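Local coordinates for protein inorganic pyrophosphatase (Shewanella sp. AS-11, PDB 6LL8) that probably hydrolyses diphosphate to two phosphates, as a type II inorganic pyrophosphatase that uses divalent metal ions such as manganese or magnesium, at residues A[79-82]-A[83-86]. Numbering follows the deposited sequence.
Sequences QAPD and DIAQ
A type I beta turn from P81 to I84, in the loop between parallel strands 68-72 and 88-94 of the DHH domain, illustrates how a chain reversal can be fastened by backbone and side chains together. I84 N donates to P81 O at 3.1 Å, a fairly straight bond (153° at the hydrogen) whose donor stands above the carbonyl plane. Around it the I84 side chain divides its contacts by branch. CG1 lies anti to the backbone N (chi1 -160°), and chi2 near 63° then brings CD1 to the proline ring, 4.0 Å from P81 CD, while CG2 rests 3.9 Å from A80 CB; these three apolar residues are buried. The CB bonds of the corner aspartates point away from the partner segment, and their carboxylates bind outside it: D82 OD1 forms a salt bridge with K10 NZ, and D83 accepts from S63 OG and Y64 N, tying the turn to the neighbouring loop. A second direct i to i+3 bond, Q86 N to D83 O at 2.9 Å, overlaps the end of the turn. Between the two, one water replaces the middle bond, donating to D82 O at 2.7 Å and accepting from A85 N at 2.9 Å. The arrangement is that of a type I turn running into a short 3-10 segment, here leading up to strand 88-94.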
loop_
_atom_site.group_PDB
_atom_site.type_symbol
_atom_site.label_atom_id
_atom_site.label_comp_id
_atom_site.label_asym_id
_atom_site.label_seq_id
_atom_site.Cartn_x
_atom_site.Cartn_y
_atom_site.Cartn_z
ATOM N N GLN A 79 6.053 3.578 -9.008
ATOM C CA GLN A 79 5.916 2.453 -8.068
ATOM C C GLN A 79 6.174 1.120 -8.760
ATOM O O GLN A 79 6.162 0.091 -8.086
ATOM C CB GLN A 79 4.537 2.484 -7.422
ATOM C CG GLN A 79 4.352 3.735 -6.581
ATOM C CD GLN A 79 2.958 3.823 -6.022
ATOM O OE1 GLN A 79 2.402 2.777 -5.620
ATOM N NE2 GLN A 79 2.505 5.078 -5.849
ATOM N N ALA A 80 6.387 1.120 -10.071
ATOM C CA ALA A 80 6.634 -0.087 -10.866
ATOM C C ALA A 80 8.115 -0.394 -10.887
ATOM O O ALA A 80 8.957 0.438 -10.544
ATOM C CB ALA A 80 6.176 0.144 -12.286
ATOM N N PRO A 81 8.501 -1.594 -11.362
ATOM C CA PRO A 81 9.919 -1.833 -11.620
ATOM C C PRO A 81 10.512 -0.733 -12.510
ATOM O O PRO A 81 9.840 -0.251 -13.406
ATOM C CB PRO A 81 9.908 -3.201 -12.318
ATOM C CG PRO A 81 8.634 -3.876 -11.829
ATOM C CD PRO A 81 7.639 -2.740 -11.732
ATOM N N ASP A 82 11.794 -0.476 -12.318
ATOM C CA ASP A 82 12.445 0.621 -13.060
ATOM C C ASP A 82 12.410 0.350 -14.570
ATOM O O ASP A 82 12.321 1.300 -15.350
ATOM C CB ASP A 82 13.872 0.799 -12.603
ATOM C CG ASP A 82 14.023 1.408 -11.235
ATOM O OD1 ASP A 82 13.040 1.978 -10.734
ATOM O OD2 ASP A 82 15.163 1.387 -10.735
ATOM N N ASP A 83 12.483 -0.913 -14.982
ATOM C CA ASP A 83 12.553 -1.288 -16.411
ATOM C C ASP A 83 11.219 -1.813 -16.916
ATOM O O ASP A 83 11.186 -2.527 -17.916
ATOM C CB ASP A 83 13.726 -2.225 -16.665
ATOM C CG ASP A 83 13.609 -3.580 -16.000
ATOM O OD1 ASP A 83 12.651 -3.813 -15.216
ATOM O OD2 ASP A 83 14.477 -4.433 -16.266
ATOM N N ILE A 84 10.108 -1.441 -16.281
ATOM C CA ILE A 84 8.786 -1.953 -16.726
ATOM C C ILE A 84 8.501 -1.582 -18.182
ATOM O O ILE A 84 7.766 -2.333 -18.826
ATOM C CB ILE A 84 7.674 -1.510 -15.772
ATOM C CG1 ILE A 84 6.410 -2.380 -15.870
ATOM C CG2 ILE A 84 7.348 -0.026 -15.986
ATOM C CD1 ILE A 84 6.582 -3.810 -15.485
ATOM N N ALA A 85 9.039 -0.483 -18.721
ATOM C CA ALA A 85 8.748 -0.137 -20.133
ATOM C C ALA A 85 9.306 -1.193 -21.088
ATOM O O ALA A 85 8.837 -1.232 -22.228
ATOM C CB ALA A 85 9.263 1.234 -20.486
ATOM N N GLN A 86 10.274 -1.987 -20.650
ATOM C CA GLN A 86 10.847 -3.048 -21.498
ATOM C C GLN A 86 10.258 -4.405 -21.153
ATOM O O GLN A 86 10.695 -5.413 -21.714
ATOM C CB GLN A 86 12.362 -3.068 -21.343
ATOM C CG GLN A 86 13.048 -1.843 -21.951
ATOM C CD GLN A 86 13.149 -0.702 -20.983
ATOM O OE1 GLN A 86 13.684 -0.849 -19.877
ATOM N NE2 GLN A 86 12.718 0.471 -21.433
HETATM O O HOH W 1 10.706 1.600 -17.548
#